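Local coordinates for protein serine repeat antigen 5 (Plasmodium falciparum, PDB 6X42) that is a papain-family cysteine protease homologue of the malaria parasite, probably a pseudoenzyme with little or no peptidase activity, at residues 27-32 with 181-186; 55-60 with 188-193. One frame throughout, in Å; residues are numbered along the deposited sequence.

Interaction 1 of 2, residues 27-32 with 181-186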
loop_
_atom_site.group_PDB
_atom_site.type_symbol
_atom_site.label_atom_id
_atom_site.label_comp_id
_atom_site.label_asym_id
_atom_site.label_seq_id
_atom_site.Cartn_x
_atom_site.Cartn_y
_atom_site.Cartn_z
ATOM N N GLU A 27 6.369 17.422 -8.369
ATOM C CA GLU A 27 7.730 17.021 -8.712
ATOM C C GLU A 27 8.426 16.235 -7.611
ATOM O O GLU A 27 9.214 15.331 -7.912
ATOM C CB GLU A 27 8.566 18.259 -9.052
ATOM C CG GLU A 27 8.281 18.845 -10.442
ATOM C CD GLU A 27 8.228 17.793 -11.550
ATOM O OE1 GLU A 27 9.232 17.067 -11.748
ATOM O OE2 GLU A 27 7.168 17.693 -12.212
ATOM N N TYR A 28 8.115 16.515 -6.351
ATOM C CA TYR A 28 8.764 15.860 -5.226
ATOM C C TYR A 28 7.741 15.628 -4.131
ATOM O O TYR A 28 6.984 16.536 -3.774
ATOM C CB TYR A 28 9.889 16.759 -4.698
ATOM C CG TYR A 28 10.575 16.254 -3.460
ATOM C CD1 TYR A 28 11.616 15.328 -3.550
ATOM C CD2 TYR A 28 10.201 16.704 -2.191
ATOM C CE1 TYR A 28 12.267 14.868 -2.415
ATOM C CE2 TYR A 28 10.846 16.236 -1.048
ATOM C CZ TYR A 28 11.874 15.319 -1.172
ATOM O OH TYR A 28 12.531 14.857 -0.051
ATOM N N CYS A 29 7.733 14.424 -3.577
ATOM C CA CYS A 29 6.850 14.111 -2.457
ATOM C C CYS A 29 7.576 13.157 -1.525
ATOM O O CYS A 29 7.836 12.007 -1.882
ATOM C CB CYS A 29 5.540 13.498 -2.959
ATOM S SG CYS A 29 4.377 13.076 -1.626
ATOM N N ASN A 30 7.901 13.640 -0.329
ATOM C CA ASN A 30 8.495 12.808 0.713
ATOM C C ASN A 30 7.994 13.362 2.047
ATOM O O ASN A 30 8.615 14.240 2.656
ATOM C CB ASN A 30 10.010 12.793 0.626
ATOM C CG ASN A 30 10.634 11.824 1.609
ATOM O OD1 ASN A 30 10.007 11.426 2.575
ATOM N ND2 ASN A 30 11.861 11.431 1.353
ATOM N N ARG A 31 6.847 12.839 2.485
ATOM C CA ARG A 31 6.267 13.294 3.737
ATOM C C ARG A 31 7.057 12.813 4.937
ATOM O O ARG A 31 6.885 13.359 6.033
ATOM C CB ARG A 31 4.823 12.819 3.829
ATOM C CG ARG A 31 3.920 13.490 2.806
ATOM C CD ARG A 31 2.496 13.086 3.021
ATOM N NE ARG A 31 1.574 13.908 2.241
ATOM C CZ ARG A 31 0.917 13.510 1.149
ATOM N NH1 ARG A 31 1.068 12.292 0.651
ATOM N NH2 ARG A 31 0.104 14.356 0.541
ATOM N N LEU A 32 7.899 11.790 4.759
ATOM C CA LEU A 32 8.712 11.283 5.856
ATOM C C LEU A 32 9.712 12.319 6.350
ATOM O O LEU A 32 10.205 12.202 7.477
ATOM C CB LEU A 32 9.433 10.003 5.412
ATOM C CG LEU A 32 8.571 8.946 4.703
ATOM C CD1 LEU A 32 9.435 7.845 4.079
ATOM C CD2 LEU A 32 7.584 8.338 5.687
ATOM N N THR A 181 -0.822 11.724 -8.490
ATOM C CA THR A 181 -2.047 12.369 -8.025
ATOM C C THR A 181 -2.648 11.656 -6.815
ATOM O O THR A 181 -3.073 12.303 -5.848
ATOM C CB THR A 181 -3.062 12.421 -9.163
ATOM O OG1 THR A 181 -2.514 13.201 -10.235
ATOM C CG2 THR A 181 -4.356 13.080 -8.698
ATOM N N GLU A 182 -2.677 10.321 -6.845
ATOM C CA GLU A 182 -3.251 9.559 -5.737
ATOM C C GLU A 182 -2.374 9.624 -4.493
ATOM O O GLU A 182 -2.886 9.697 -3.372
ATOM C CB GLU A 182 -3.514 8.124 -6.168
ATOM C CG GLU A 182 -4.491 8.003 -7.326
ATOM C CD GLU A 182 -5.877 8.496 -6.997
ATOM O OE1 GLU A 182 -6.244 8.532 -5.804
ATOM O OE2 GLU A 182 -6.606 8.840 -7.946
ATOM N N VAL A 183 -1.051 9.594 -4.662
ATOM C CA VAL A 183 -0.160 9.762 -3.515
ATOM C C VAL A 183 -0.386 11.125 -2.871
ATOM O O VAL A 183 -0.478 11.241 -1.644
ATOM C CB VAL A 183 1.304 9.538 -3.935
ATOM C CG1 VAL A 183 2.270 9.925 -2.811
ATOM C CG2 VAL A 183 1.531 8.089 -4.349
ATOM N N MET A 184 -0.515 12.168 -3.689
ATOM C CA MET A 184 -0.776 13.500 -3.149
ATOM C C MET A 184 -2.104 13.553 -2.405
ATOM O O MET A 184 -2.190 14.115 -1.310
ATOM C CB MET A 184 -0.783 14.521 -4.285
ATOM C CG MET A 184 0.600 14.757 -4.846
ATOM S SD MET A 184 0.671 15.980 -6.152
ATOM C CE MET A 184 -0.123 17.374 -5.347
ATOM N N ASN A 185 -3.155 12.967 -2.982
ATOM C CA ASN A 185 -4.497 13.143 -2.442
ATOM C C ASN A 185 -4.847 12.152 -1.340
ATOM O O ASN A 185 -5.532 12.531 -0.375
ATOM C CB ASN A 185 -5.523 13.025 -3.568
ATOM C CG ASN A 185 -5.495 14.208 -4.523
ATOM O OD1 ASN A 185 -4.901 15.256 -4.248
ATOM N ND2 ASN A 185 -6.109 14.024 -5.672
ATOM N N LYS A 186 -4.419 10.892 -1.467
ATOM C CA LYS A 186 -4.753 9.858 -0.496
ATOM C C LYS A 186 -3.603 9.479 0.425
ATOM O O LYS A 186 -3.826 8.734 1.390
ATOM C CB LYS A 186 -5.245 8.604 -1.222
ATOM C CG LYS A 186 -6.622 8.762 -1.879
ATOM C CD LYS A 186 -6.964 7.593 -2.813
ATOM C CE LYS A 186 -8.383 7.667 -3.275
ATOM N NZ LYS A 186 -8.530 8.619 -4.388
#
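Arg31, from the loop before helix 53-68 of this papain-like fold, grips two successive carbonyls in the last turn of helix 172-186. The guanidinium is used edge-on: Arg31 NH1 donates to Val183 O at 3.0 Å in a nearly straight bond (172°), and Arg31 NH2 reaches Met184 O at 3.0 Å, more bent at 146°. Both oxygens lie close to the guanidinium plane, so the two bonds fix the group's rotation, and the positive charge probably interacts favourably with the helix C-terminus. The chain, extended from CG to NE, carries the guanidinium from the loop to the helix. Beside these bonds the packing is apolar and buried: Cys29, disulfide-bonded to Cys24, meets Val183, while Tyr226 of strand 219-230 lines the same side. The solvent side is looser, with Met184 partly exposed and Asn185 exposed and turned away from the loop. Lys186 pairs with Glu182 one turn back, its NZ 2.7 Å from Glu182 OE1 on the syn lone pair, against strand 273-280 and, through Lys186, helix 53-68. In the tight part, with Cys29 SG anti to its backbone N (chi1 180°), the sulfur comes 4.0 Å from Val183 CG1.

Interaction 2 of 2, residues 55-60 with 188-193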
loop_
_atom_site.group_PDB
_atom_site.type_symbol
_atom_site.label_atom_id
_atom_site.label_comp_id
_atom_site.label_asym_id
_atom_site.label_seq_id
_atom_site.Cartn_x
_atom_site.Cartn_y
_atom_site.Cartn_z
ATOM N N ILE A 55 -2.653 -7.513 3.377
ATOM C CA ILE A 55 -3.300 -6.848 4.504
ATOM C C ILE A 55 -2.533 -5.592 4.906
ATOM O O ILE A 55 -3.116 -4.525 5.107
ATOM C CB ILE A 55 -3.435 -7.804 5.702
ATOM C CG1 ILE A 55 -4.122 -9.104 5.322
ATOM C CG2 ILE A 55 -4.210 -7.095 6.821
ATOM C CD1 ILE A 55 -4.183 -10.128 6.480
ATOM N N PHE A 56 -1.214 -5.702 5.066
ATOM C CA PHE A 56 -0.421 -4.550 5.487
ATOM C C PHE A 56 -0.514 -3.402 4.493
ATOM O O PHE A 56 -0.697 -2.245 4.883
ATOM C CB PHE A 56 1.037 -4.974 5.754
ATOM C CG PHE A 56 1.188 -5.753 7.047
ATOM C CD1 PHE A 56 1.095 -7.140 7.061
ATOM C CD2 PHE A 56 1.339 -5.101 8.246
ATOM C CE1 PHE A 56 1.159 -7.848 8.249
ATOM C CE2 PHE A 56 1.420 -5.805 9.436
ATOM C CZ PHE A 56 1.318 -7.188 9.432
ATOM N N ALA A 57 -0.400 -3.699 3.199
ATOM C CA ALA A 57 -0.434 -2.617 2.217
ATOM C C ALA A 57 -1.833 -2.009 2.102
ATOM O O ALA A 57 -1.995 -0.787 1.942
ATOM C CB ALA A 57 0.045 -3.132 0.868
ATOM N N SER A 58 -2.861 -2.851 2.165
ATOM C CA SER A 58 -4.225 -2.352 2.062
ATOM C C SER A 58 -4.586 -1.515 3.277
ATOM O O SER A 58 -5.197 -0.446 3.149
ATOM C CB SER A 58 -5.208 -3.510 1.906
ATOM O OG SER A 58 -5.062 -4.198 0.679
ATOM N N LYS A 59 -4.220 -1.981 4.470
ATOM C CA LYS A 59 -4.562 -1.233 5.673
ATOM C C LYS A 59 -3.775 0.070 5.752
ATOM O O LYS A 59 -4.295 1.088 6.234
ATOM C CB LYS A 59 -4.394 -2.086 6.937
ATOM C CG LYS A 59 -3.002 -2.081 7.539
ATOM C CD LYS A 59 -2.861 -3.081 8.702
ATOM C CE LYS A 59 -1.546 -2.936 9.415
ATOM N NZ LYS A 59 -1.574 -1.819 10.396
ATOM N N TYR A 60 -2.519 0.063 5.289
ATOM C CA TYR A 60 -1.739 1.295 5.294
ATOM C C TYR A 60 -2.371 2.347 4.387
ATOM O O TYR A 60 -2.387 3.530 4.715
ATOM C CB TYR A 60 -0.301 1.028 4.885
ATOM C CG TYR A 60 0.552 2.268 4.801
ATOM C CD1 TYR A 60 1.124 2.843 5.942
ATOM C CD2 TYR A 60 0.753 2.904 3.584
ATOM C CE1 TYR A 60 1.927 3.971 5.854
ATOM C CE2 TYR A 60 1.544 4.024 3.484
ATOM C CZ TYR A 60 2.129 4.565 4.613
ATOM O OH TYR A 60 2.935 5.676 4.457
ATOM N N SER A 188 -0.974 7.652 -0.397
ATOM C CA SER A 188 -0.325 6.423 -0.831
ATOM C C SER A 188 -1.177 5.807 -1.935
ATOM O O SER A 188 -2.350 6.162 -2.110
ATOM C CB SER A 188 -0.219 5.403 0.304
ATOM O OG SER A 188 -1.516 4.998 0.762
ATOM N N VAL A 189 -0.589 4.828 -2.625
ATOM C CA VAL A 189 -1.350 3.804 -3.326
ATOM C C VAL A 189 -0.836 2.446 -2.865
ATOM O O VAL A 189 0.259 2.327 -2.309
ATOM C CB VAL A 189 -1.271 3.915 -4.864
ATOM C CG1 VAL A 189 -1.777 5.257 -5.340
ATOM C CG2 VAL A 189 0.153 3.633 -5.367
ATOM N N ILE A 190 -1.640 1.411 -3.100
ATOM C CA ILE A 190 -1.189 0.032 -3.006
ATOM C C ILE A 190 -0.491 -0.297 -4.315
ATOM O O ILE A 190 -0.990 0.073 -5.385
ATOM C CB ILE A 190 -2.393 -0.896 -2.772
ATOM C CG1 ILE A 190 -3.193 -0.495 -1.532
ATOM C CG2 ILE A 190 -1.912 -2.349 -2.707
ATOM C CD1 ILE A 190 -4.607 -1.090 -1.527
ATOM N N ALA A 191 0.655 -0.966 -4.251
ATOM C CA ALA A 191 1.346 -1.393 -5.464
ATOM C C ALA A 191 1.705 -2.860 -5.357
ATOM O O ALA A 191 2.042 -3.342 -4.267
ATOM C CB ALA A 191 2.621 -0.573 -5.729
ATOM N N TYR A 192 1.686 -3.569 -6.473
ATOM C CA TYR A 192 2.064 -4.996 -6.517
ATOM C C TYR A 192 3.411 -5.132 -7.199
ATOM O O TYR A 192 3.605 -4.492 -8.184
ATOM C CB TYR A 192 1.015 -5.879 -7.195
ATOM C CG TYR A 192 0.190 -6.603 -6.166
ATOM C CD1 TYR A 192 -1.025 -6.099 -5.744
ATOM C CD2 TYR A 192 0.679 -7.730 -5.530
ATOM C CE1 TYR A 192 -1.760 -6.731 -4.759
ATOM C CE2 TYR A 192 -0.041 -8.373 -4.538
ATOM C CZ TYR A 192 -1.270 -7.874 -4.156
ATOM O OH TYR A 192 -1.992 -8.495 -3.182
ATOM N N ILE A 193 4.296 -5.912 -6.612
ATOM C CA ILE A 193 5.598 -6.272 -7.146
ATOM C C ILE A 193 5.777 -7.780 -7.008
ATOM O O ILE A 193 5.017 -8.467 -6.331
ATOM C CB ILE A 193 6.750 -5.523 -6.434
ATOM C CG1 ILE A 193 6.856 -5.910 -4.949
ATOM C CG2 ILE A 193 6.549 -4.017 -6.567
ATOM C CD1 ILE A 193 8.137 -5.387 -4.290
#
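This is a buried, apolar helix-on-strand contact near the centre of the chain, where helix 53-68 packs on strand 189-193 without a hydrogen bond between residues 55-60 and 188-193. Ile190 carries it. Its side chain projects from the strand toward the helix and its branches divide the work: CG1 lies 3.7 Å from Ala57 O, CG2 faces Ala57 CB at 4.2 Å, and CD1 runs on to Ser58, 3.8 Å from its CA. With CG1 anti to the carbonyl carbon (chi1 -56°) and the chain extended beyond it, the terminal methyl reaches past Ala57. In papain-like proteases the long central helix of one domain lies against the β-sheet domain in this way, and here Asn222 ND2 of strand 219-230 bridges the two, bonding both Ala57 O and Val189 O. The small Ala57 side chain is consistent with the close approach of the backbones, its CA 5.9 Å from Ile190 CA. Ser58 OG, 3.8 Å from Ile190 CD1, is hydrogen-bonded to Trp54 O within its own helix. At the other end Ser188 CB meets the Tyr60 ring obliquely, 3.9 Å from CE2, while the buried Ser188 OG is held by His61 ND1 and Thr64 OG1, both further along helix 53-68.

How the interactions relate
The centres of the two contacts lie about 15 Å apart, interaction 2 about 2 Å from the geometric centre of the chain and interaction 1 about 13 Å from it. Their segments alternate in sequence, 27-32, 55-60, 181-186 and 188-193, so the N-terminal loop and helix 53-68 each meet a part of the consecutive helix 172-186 and strand 189-193. The two contacts touch where that helix passes into the strand: Glu182 CB packs 3.5 Å from Val189 CG1. Strand 219-230 serves both, through Tyr226 at interaction 1 and Asn222 at interaction 2. Together they join the N-terminal loop and helix 53-68 to the unit of helix 172-186 and strand 189-193, where the helical and sheet parts of the papain-like fold meet.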